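Long-range contacts in trigger factor (Thermotoga maritima, PDB 2NSA), which probably acts as a ribosome-bound folding chaperone and peptidyl-prolyl cis-trans isomerase, represented here by its C-terminal chaperone domain: residues 39-44 with 94-99; 48-53 with 87-92; 103-108 with 157-162. One frame throughout, in Å; residues are numbered along the deposited sequence.

Contact 1 (39-44 with 94-99)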
loop_
_atom_site.group_PDB
_atom_site.type_symbol
_atom_site.label_atom_id
_atom_site.label_comp_id
_atom_site.label_asym_id
_atom_site.label_seq_id
_atom_site.Cartn_x
_atom_site.Cartn_y
_atom_site.Cartn_z
ATOM N N GLU A 39 -10.169 -2.982 7.406
ATOM C CA GLU A 39 -11.250 -3.268 8.347
ATOM C C GLU A 39 -12.177 -2.107 8.695
ATOM O O GLU A 39 -13.299 -2.331 9.149
ATOM C CB GLU A 39 -10.661 -3.841 9.636
ATOM C CG GLU A 39 -10.152 -5.266 9.497
ATOM C CD GLU A 39 -9.425 -5.753 10.737
ATOM O OE1 GLU A 39 -9.794 -5.322 11.851
ATOM O OE2 GLU A 39 -8.491 -6.574 10.596
ATOM N N ILE A 40 -11.728 -0.877 8.472
ATOM C CA ILE A 40 -12.539 0.286 8.818
ATOM C C ILE A 40 -13.296 0.936 7.669
ATOM O O ILE A 40 -13.726 2.088 7.775
ATOM C CB ILE A 40 -11.682 1.359 9.512
ATOM C CG1 ILE A 40 -10.630 1.907 8.545
ATOM C CG2 ILE A 40 -11.001 0.751 10.732
ATOM C CD1 ILE A 40 -9.865 3.101 9.089
ATOM N N VAL A 41 -13.459 0.207 6.571
ATOM C CA VAL A 41 -14.189 0.742 5.432
ATOM C C VAL A 41 -15.003 -0.345 4.742
ATOM O O VAL A 41 -14.666 -1.525 4.810
ATOM C CB VAL A 41 -13.231 1.396 4.402
ATOM C CG1 VAL A 41 -12.368 0.338 3.742
ATOM C CG2 VAL A 41 -14.027 2.173 3.369
ATOM N N GLU A 42 -16.087 0.065 4.093
ATOM C CA GLU A 42 -16.949 -0.861 3.377
ATOM C C GLU A 42 -16.986 -0.479 1.903
ATOM O O GLU A 42 -17.109 0.697 1.556
ATOM C CB GLU A 42 -18.369 -0.826 3.950
ATOM C CG GLU A 42 -19.003 0.558 3.932
ATOM C CD GLU A 42 -20.481 0.528 4.269
ATOM O OE1 GLU A 42 -21.253 -0.080 3.495
ATOM O OE2 GLU A 42 -20.867 1.110 5.306
ATOM N N ILE A 43 -16.870 -1.484 1.042
ATOM C CA ILE A 43 -16.894 -1.285 -0.403
ATOM C C ILE A 43 -18.053 -2.089 -0.979
ATOM O O ILE A 43 -18.207 -3.272 -0.677
ATOM C CB ILE A 43 -15.596 -1.803 -1.073
ATOM C CG1 ILE A 43 -14.376 -1.047 -0.541
ATOM C CG2 ILE A 43 -15.707 -1.668 -2.590
ATOM C CD1 ILE A 43 -14.222 0.358 -1.082
ATOM N N GLU A 44 -18.865 -1.445 -1.808
ATOM C CA GLU A 44 -19.990 -2.121 -2.440
ATOM C C GLU A 44 -19.628 -2.374 -3.904
ATOM O O GLU A 44 -19.842 -1.523 -4.762
ATOM C CB GLU A 44 -21.250 -1.256 -2.326
ATOM C CG GLU A 44 -21.081 0.183 -2.795
ATOM C CD GLU A 44 -22.265 1.066 -2.419
ATOM O OE1 GLU A 44 -23.386 0.531 -2.260
ATOM O OE2 GLU A 44 -22.076 2.295 -2.286
ATOM N N ARG A 94 -8.170 -0.688 1.151
ATOM C CA ARG A 94 -7.008 0.018 1.661
ATOM C C ARG A 94 -6.745 1.295 0.872
ATOM O O ARG A 94 -6.515 2.362 1.454
ATOM C CB ARG A 94 -5.773 -0.886 1.602
ATOM C CG ARG A 94 -4.619 -0.399 2.459
ATOM C CD ARG A 94 -3.427 -1.352 2.436
ATOM N NE ARG A 94 -3.764 -2.707 2.861
ATOM C CZ ARG A 94 -3.981 -3.719 2.027
ATOM N NH1 ARG A 94 -3.899 -3.529 0.719
ATOM N NH2 ARG A 94 -4.262 -4.930 2.500
ATOM N N ASP A 95 -6.771 1.198 -0.454
ATOM C CA ASP A 95 -6.519 2.385 -1.256
ATOM C C ASP A 95 -7.589 3.455 -1.048
ATOM O O ASP A 95 -7.279 4.645 -1.040
ATOM C CB ASP A 95 -6.366 2.019 -2.735
ATOM C CG ASP A 95 -5.082 1.248 -3.006
ATOM O OD1 ASP A 95 -4.207 1.221 -2.116
ATOM O OD2 ASP A 95 -4.942 0.676 -4.113
ATOM N N ARG A 96 -8.843 3.048 -0.871
ATOM C CA ARG A 96 -9.902 4.022 -0.626
ATOM C C ARG A 96 -9.647 4.726 0.717
ATOM O O ARG A 96 -9.745 5.959 0.812
ATOM C CB ARG A 96 -11.269 3.335 -0.597
ATOM C CG ARG A 96 -12.405 4.237 -0.107
ATOM C CD ARG A 96 -12.634 5.436 -1.007
ATOM N NE ARG A 96 -13.812 6.179 -0.551
ATOM C CZ ARG A 96 -14.120 7.420 -0.919
ATOM N NH1 ARG A 96 -13.337 8.084 -1.761
ATOM N NH2 ARG A 96 -15.209 8.000 -0.434
ATOM N N VAL A 97 -9.318 3.953 1.750
ATOM C CA VAL A 97 -9.053 4.526 3.075
ATOM C C VAL A 97 -7.891 5.517 3.025
ATOM O O VAL A 97 -7.961 6.610 3.602
ATOM C CB VAL A 97 -8.722 3.426 4.120
ATOM C CG1 VAL A 97 -8.367 4.069 5.464
ATOM C CG2 VAL A 97 -9.907 2.503 4.282
ATOM N N ILE A 98 -6.826 5.142 2.325
ATOM C CA ILE A 98 -5.648 6.000 2.216
ATOM C C ILE A 98 -5.976 7.288 1.477
ATOM O O ILE A 98 -5.586 8.389 1.903
ATOM C CB ILE A 98 -4.487 5.251 1.512
ATOM C CG1 ILE A 98 -3.971 4.152 2.445
ATOM C CG2 ILE A 98 -3.359 6.214 1.154
ATOM C CD1 ILE A 98 -3.159 3.078 1.767
ATOM N N GLU A 99 -6.712 7.155 0.380
ATOM C CA GLU A 99 -7.088 8.324 -0.415
ATOM C C GLU A 99 -7.959 9.276 0.408
ATOM O O GLU A 99 -7.739 10.494 0.405
ATOM C CB GLU A 99 -7.819 7.887 -1.691
ATOM C CG GLU A 99 -7.941 9.001 -2.711
ATOM C CD GLU A 99 -8.299 8.488 -4.097
ATOM O OE1 GLU A 99 -7.408 7.943 -4.796
ATOM O OE2 GLU A 99 -9.473 8.626 -4.479
#
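Val41 presses against Val97 where an irregular connector of the all-helical C-terminal domain, the loop between helices 25-36 and 47-64, runs past helix 77-105. The tight part lies here: Val41 CG1 and Val97 CG2 are 3.3 Å apart, closer than ordinary carbon-carbon contact, and the two side chains lie alongside and run in opposing senses. Val41 holds CG1 between its backbone N and carbonyl carbon (chi1 68°), which leaves that methyl lying against the helix residue. Ile40 comes at about a right angle to Val97 and adds a looser touch, its CD1 lying 4.0 Å from Val97 CG1. Leu37, from the same loop, also packs on Val97, which is buried, whereas Ile40 reaches Phe3 near the start of the chain.

On the solvent side the packing is looser. Arg96 is exposed and offers the aliphatic start of its chain: Val41 CG2 is 4.4 Å from Arg96 CG. No hydrogen bond crosses between residues 39-44 and 94-99, so apolar packing alone joins them directly. Ile43, which also touches Lys93, closes the contact at its edge with CD1 placed 4.2 Å from Arg96 CB.

Contact 2 (48-53 with 87-92)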
loop_
_atom_site.group_PDB
_atom_site.type_symbol
_atom_site.label_atom_id
_atom_site.label_comp_id
_atom_site.label_asym_id
_atom_site.label_seq_id
_atom_site.Cartn_x
_atom_site.Cartn_y
_atom_site.Cartn_z
ATOM N N ARG A 48 -18.621 -10.195 -9.585
ATOM C CA ARG A 48 -18.129 -10.323 -10.948
ATOM C C ARG A 48 -16.896 -9.445 -11.167
ATOM O O ARG A 48 -15.916 -9.882 -11.779
ATOM C CB ARG A 48 -19.222 -9.969 -11.968
ATOM C CG ARG A 48 -18.784 -10.122 -13.430
ATOM C CD ARG A 48 -18.225 -11.511 -13.731
ATOM N NE ARG A 48 -17.560 -11.547 -15.034
ATOM C CZ ARG A 48 -16.569 -12.379 -15.345
ATOM N NH1 ARG A 48 -16.124 -13.251 -14.449
ATOM N NH2 ARG A 48 -16.009 -12.320 -16.547
ATOM N N THR A 49 -16.928 -8.213 -10.663
ATOM C CA THR A 49 -15.780 -7.322 -10.822
ATOM C C THR A 49 -14.542 -7.954 -10.192
ATOM O O THR A 49 -13.443 -7.908 -10.760
ATOM C CB THR A 49 -16.021 -5.956 -10.146
ATOM O OG1 THR A 49 -17.097 -5.281 -10.810
ATOM C CG2 THR A 49 -14.765 -5.093 -10.228
ATOM N N LEU A 50 -14.723 -8.539 -9.015
ATOM C CA LEU A 50 -13.616 -9.185 -8.317
ATOM C C LEU A 50 -13.107 -10.396 -9.105
ATOM O O LEU A 50 -11.896 -10.617 -9.182
ATOM C CB LEU A 50 -14.049 -9.582 -6.901
ATOM C CG LEU A 50 -14.409 -8.366 -6.026
ATOM C CD1 LEU A 50 -14.879 -8.819 -4.647
ATOM C CD2 LEU A 50 -13.200 -7.455 -5.892
ATOM N N GLU A 51 -14.013 -11.176 -9.695
ATOM C CA GLU A 51 -13.583 -12.328 -10.492
ATOM C C GLU A 51 -12.699 -11.840 -11.631
ATOM O O GLU A 51 -11.674 -12.444 -11.942
ATOM C CB GLU A 51 -14.776 -13.073 -11.100
ATOM C CG GLU A 51 -15.703 -13.687 -10.091
ATOM C CD GLU A 51 -16.844 -14.446 -10.736
ATOM O OE1 GLU A 51 -17.229 -14.103 -11.878
ATOM O OE2 GLU A 51 -17.368 -15.380 -10.091
ATOM N N ILE A 52 -13.104 -10.738 -12.257
ATOM C CA ILE A 52 -12.339 -10.177 -13.367
ATOM C C ILE A 52 -10.956 -9.718 -12.907
ATOM O O ILE A 52 -9.960 -9.945 -13.604
ATOM C CB ILE A 52 -13.083 -8.985 -14.017
ATOM C CG1 ILE A 52 -14.390 -9.479 -14.652
ATOM C CG2 ILE A 52 -12.215 -8.344 -15.092
ATOM C CD1 ILE A 52 -15.296 -8.360 -15.122
ATOM N N LEU A 53 -10.888 -9.080 -11.740
ATOM C CA LEU A 53 -9.607 -8.601 -11.226
ATOM C C LEU A 53 -8.688 -9.771 -10.884
ATOM O O LEU A 53 -7.473 -9.701 -11.082
ATOM C CB LEU A 53 -9.819 -7.709 -9.995
ATOM C CG LEU A 53 -10.611 -6.437 -10.313
ATOM C CD1 LEU A 53 -10.711 -5.572 -9.068
ATOM C CD2 LEU A 53 -9.925 -5.670 -11.438
ATOM N N ARG A 87 -7.621 -10.724 -1.098
ATOM C CA ARG A 87 -6.472 -9.817 -1.070
ATOM C C ARG A 87 -6.754 -8.597 -1.937
ATOM O O ARG A 87 -6.424 -7.468 -1.567
ATOM C CB ARG A 87 -5.211 -10.520 -1.580
ATOM C CG ARG A 87 -4.686 -11.604 -0.647
ATOM C CD ARG A 87 -3.286 -12.045 -1.051
ATOM N NE ARG A 87 -2.719 -13.023 -0.123
ATOM C CZ ARG A 87 -1.450 -13.423 -0.147
ATOM N NH1 ARG A 87 -0.614 -12.928 -1.050
ATOM N NH2 ARG A 87 -1.014 -14.312 0.737
ATOM N N ILE A 88 -7.365 -8.832 -3.095
ATOM C CA ILE A 88 -7.689 -7.740 -4.005
ATOM C C ILE A 88 -8.740 -6.830 -3.393
ATOM O O ILE A 88 -8.633 -5.602 -3.489
ATOM C CB ILE A 88 -8.181 -8.270 -5.366
ATOM C CG1 ILE A 88 -6.986 -8.867 -6.124
ATOM C CG2 ILE A 88 -8.814 -7.149 -6.189
ATOM C CD1 ILE A 88 -7.356 -9.594 -7.400
ATOM N N LEU A 89 -9.756 -7.420 -2.767
ATOM C CA LEU A 89 -10.786 -6.607 -2.134
ATOM C C LEU A 89 -10.138 -5.780 -1.031
ATOM O O LEU A 89 -10.464 -4.603 -0.853
ATOM C CB LEU A 89 -11.896 -7.486 -1.547
ATOM C CG LEU A 89 -13.011 -6.776 -0.775
ATOM C CD1 LEU A 89 -13.656 -5.694 -1.621
ATOM C CD2 LEU A 89 -14.040 -7.815 -0.352
ATOM N N ASP A 90 -9.221 -6.390 -0.286
ATOM C CA ASP A 90 -8.554 -5.648 0.782
ATOM C C ASP A 90 -7.727 -4.493 0.211
ATOM O O ASP A 90 -7.666 -3.427 0.820
ATOM C CB ASP A 90 -7.667 -6.568 1.627
ATOM C CG ASP A 90 -8.455 -7.338 2.677
ATOM O OD1 ASP A 90 -9.594 -6.932 3.001
ATOM O OD2 ASP A 90 -7.929 -8.346 3.194
ATOM N N ASP A 91 -7.102 -4.693 -0.952
ATOM C CA ASP A 91 -6.306 -3.628 -1.564
ATOM C C ASP A 91 -7.217 -2.469 -1.967
ATOM O O ASP A 91 -6.868 -1.295 -1.795
ATOM C CB ASP A 91 -5.562 -4.094 -2.825
ATOM C CG ASP A 91 -4.440 -5.076 -2.537
ATOM O OD1 ASP A 91 -3.907 -5.081 -1.410
ATOM O OD2 ASP A 91 -4.077 -5.834 -3.464
ATOM N N ILE A 92 -8.369 -2.802 -2.539
ATOM C CA ILE A 92 -9.326 -1.786 -2.964
ATOM C C ILE A 92 -9.781 -0.978 -1.750
ATOM O O ILE A 92 -9.864 0.256 -1.808
ATOM C CB ILE A 92 -10.544 -2.430 -3.662
ATOM C CG1 ILE A 92 -10.094 -3.031 -4.995
ATOM C CG2 ILE A 92 -11.620 -1.380 -3.944
ATOM C CD1 ILE A 92 -11.200 -3.817 -5.715
#
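Leu53 places CG (chi1 -63°) and Ile88 its CG1 (chi1 -72°) beside the backbone N, anti to the carbonyl carbon; this directs both side chains into a helix-helix crossing of the all-helical domain. Helices 47-64 and 77-105 run steeply across each other here, the short axes making an angle of 107°. Their closest approach is 10.4 Å, a spacing that large aliphatic side chains span without any hydrogen bond between the segments.

Ile88 uses two branches. Its CG2 rests 3.8 Å from Leu53 CD1, while its CD1 reaches past that side chain to the backbone, 3.7 Å from Leu53 O. Ile92, one turn further on, meets Leu53 tip to tip, CD1 to CD1 at 3.8 Å. The same Ile92 CD1 lies 4.2 Å from Leu50 CD2, so this one methyl touches both leucines. Leu50, the buried member, also packs on Ile45 of the preceding loop. With Ile88 cut back to an alanine, a gap is likely to open beside Leu53, leaving its CD1 and carbonyl oxygen without that aliphatic cover.

Away from the crossing, Arg48 NH1 makes a salt bridge of 2.9 Å to Glu51 OE1, and one face of the Arg48 guanidinium carries Ile52 CG1, 3.6 Å above its centre.

Contact 3 (103-108 with 157-162)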
loop_
_atom_site.group_PDB
_atom_site.type_symbol
_atom_site.label_atom_id
_atom_site.label_comp_id
_atom_site.label_asym_id
_atom_site.label_seq_id
_atom_site.Cartn_x
_atom_site.Cartn_y
_atom_site.Cartn_z
ATOM N N GLN A 103 -7.219 13.171 1.797
ATOM C CA GLN A 103 -8.107 14.312 1.596
ATOM C C GLN A 103 -8.492 14.927 2.938
ATOM O O GLN A 103 -8.499 16.150 3.084
ATOM C CB GLN A 103 -9.365 13.885 0.836
ATOM C CG GLN A 103 -9.055 13.236 -0.494
ATOM C CD GLN A 103 -10.266 12.603 -1.132
ATOM O OE1 GLN A 103 -11.251 12.310 -0.463
ATOM N NE2 GLN A 103 -10.191 12.366 -2.438
ATOM N N GLU A 104 -8.797 14.095 3.926
ATOM C CA GLU A 104 -9.181 14.622 5.229
ATOM C C GLU A 104 -8.044 15.347 5.933
ATOM O O GLU A 104 -8.282 16.286 6.694
ATOM C CB GLU A 104 -9.714 13.509 6.128
ATOM C CG GLU A 104 -11.003 12.906 5.614
ATOM C CD GLU A 104 -11.560 11.850 6.533
ATOM O OE1 GLU A 104 -10.787 11.276 7.324
ATOM O OE2 GLU A 104 -12.775 11.587 6.450
ATOM N N LYS A 105 -6.813 14.922 5.673
ATOM C CA LYS A 105 -5.648 15.536 6.302
ATOM C C LYS A 105 -5.007 16.664 5.505
ATOM O O LYS A 105 -4.053 17.291 5.976
ATOM C CB LYS A 105 -4.595 14.467 6.588
ATOM C CG LYS A 105 -5.005 13.504 7.681
ATOM C CD LYS A 105 -3.906 12.507 7.948
ATOM C CE LYS A 105 -4.100 11.863 9.300
ATOM N NZ LYS A 105 -4.098 12.907 10.366
ATOM N N GLY A 106 -5.518 16.920 4.307
ATOM C CA GLY A 106 -4.966 17.982 3.480
ATOM C C GLY A 106 -3.595 17.648 2.921
ATOM O O GLY A 106 -2.771 18.533 2.702
ATOM N N ILE A 107 -3.351 16.364 2.680
ATOM C CA ILE A 107 -2.074 15.905 2.150
ATOM C C ILE A 107 -2.147 15.763 0.631
ATOM O O ILE A 107 -3.147 15.281 0.091
ATOM C CB ILE A 107 -1.688 14.541 2.765
ATOM C CG1 ILE A 107 -1.694 14.640 4.293
ATOM C CG2 ILE A 107 -0.313 14.101 2.253
ATOM C CD1 ILE A 107 -0.816 15.759 4.837
ATOM N N SER A 108 -1.081 16.184 -0.048
ATOM C CA SER A 108 -1.009 16.116 -1.505
ATOM C C SER A 108 0.443 15.897 -1.932
ATOM O O SER A 108 1.324 15.764 -1.087
ATOM C CB SER A 108 -1.539 17.421 -2.106
ATOM O OG SER A 108 -1.726 17.308 -3.506
ATOM N N ASP A 157 2.874 7.434 7.458
ATOM C CA ASP A 157 3.798 8.008 8.439
ATOM C C ASP A 157 3.066 8.928 9.414
ATOM O O ASP A 157 3.314 8.885 10.620
ATOM C CB ASP A 157 4.923 8.767 7.739
ATOM C CG ASP A 157 5.954 7.837 7.109
ATOM O OD1 ASP A 157 5.854 6.612 7.312
ATOM O OD2 ASP A 157 6.866 8.334 6.421
ATOM N N LEU A 158 2.167 9.760 8.896
ATOM C CA LEU A 158 1.408 10.665 9.758
ATOM C C LEU A 158 0.563 9.889 10.762
ATOM O O LEU A 158 0.496 10.251 11.940
ATOM C CB LEU A 158 0.506 11.574 8.920
ATOM C CG LEU A 158 1.185 12.737 8.200
ATOM C CD1 LEU A 158 0.222 13.349 7.189
ATOM C CD2 LEU A 158 1.625 13.785 9.221
ATOM N N LEU A 159 -0.098 8.829 10.310
ATOM C CA LEU A 159 -0.913 8.044 11.224
ATOM C C LEU A 159 -0.052 7.419 12.317
ATOM O O LEU A 159 -0.404 7.471 13.495
ATOM C CB LEU A 159 -1.679 6.949 10.474
ATOM C CG LEU A 159 -2.744 7.429 9.487
ATOM C CD1 LEU A 159 -3.328 6.219 8.763
ATOM C CD2 LEU A 159 -3.842 8.200 10.214
ATOM N N LEU A 160 1.078 6.834 11.933
ATOM C CA LEU A 160 1.955 6.208 12.916
ATOM C C LEU A 160 2.454 7.216 13.941
ATOM O O LEU A 160 2.589 6.895 15.125
ATOM C CB LEU A 160 3.149 5.555 12.226
ATOM C CG LEU A 160 2.835 4.391 11.289
ATOM C CD1 LEU A 160 4.127 3.900 10.668
ATOM C CD2 LEU A 160 2.142 3.269 12.060
ATOM N N GLN A 161 2.734 8.431 13.484
ATOM C CA GLN A 161 3.225 9.479 14.370
ATOM C C GLN A 161 2.125 10.037 15.274
ATOM O O GLN A 161 2.397 10.828 16.180
ATOM C CB GLN A 161 3.878 10.593 13.544
ATOM C CG GLN A 161 5.253 10.188 13.009
ATOM C CD GLN A 161 5.735 11.033 11.843
ATOM O OE1 GLN A 161 5.307 12.172 11.666
ATOM N NE2 GLN A 161 6.648 10.480 11.050
ATOM N N GLU A 162 0.888 9.612 15.034
ATOM C CA GLU A 162 -0.239 10.061 15.850
ATOM C C GLU A 162 -0.558 9.049 16.948
ATOM O O GLU A 162 -1.390 9.309 17.817
ATOM C CB GLU A 162 -1.486 10.276 14.984
ATOM C CG GLU A 162 -1.336 11.345 13.919
ATOM C CD GLU A 162 -2.583 11.488 13.064
ATOM O OE1 GLU A 162 -3.195 10.456 12.724
ATOM O OE2 GLU A 162 -2.942 12.631 12.725
#
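The carboxylate of Glu162 is the flat group of this contact, and Lys105 NZ donates to its OE2 on the syn side, tilted 29° from the carboxylate plane. The resulting salt bridge is short and lopsided, with Lys105 NZ 2.6 Å from Glu162 OE2 but 3.5 Å from Glu162 OE1. The two side chains approach head-on from their own segments. That of Glu162 is extended beyond CG, whereas that of Lys105 bends at its last torsion (chi4 -59°), turning the ammonium out of the line of its methylenes and onto OE2. Glu162 OE1 has in addition a long, weak ion pair with Lys10.

The methylenes leading to the ammonium are used as well. Lys105 CE lies 3.8 Å from Leu159 CD2, the side chains crossing at a slant, and Leu159 in turn packs on Leu33 of helix 25-36. Beside this charged pair sits a purely apolar one: Ile107 and Leu158 reach toward each other end on, with Ile107 CD1 and Leu158 CD1 3.5 Å apart. Ile107 also touches Leu151 and Lys154, further back along helix 140-160, and the nearby Ser108 O accepts a hydrogen bond from Lys154 NZ.

Lys105 and Ile107 flank Gly106, whose positive phi (71°) takes the chain out of helical conformation, with two bonds back into the last turn. This is the Schellman motif, a characteristic C-terminal finish of a helix, here closing helix 77-105 against the late part of helix 140-160.

Overall arrangement
All three contacts are surface contacts, each with a single buried residue among the five that touch, and all draw on helix 77-105. Contact 2 lies nested within the chain loop closed by contact 1, and the two meet directly: Ile43 CD1 lies 4.2 Å from Ile92 CG2, and the centres of the two contacts are about 13 Å apart. Contact 3 follows in series at the helix's C-terminal end, about 26 Å from contact 2 between centres. Partners differ accordingly: a loop in contact 1, a steeply crossing helix in contact 2, and the later part of helix 140-160 in contact 3. The first two are joined by aliphatic packing, while the third adds a salt bridge.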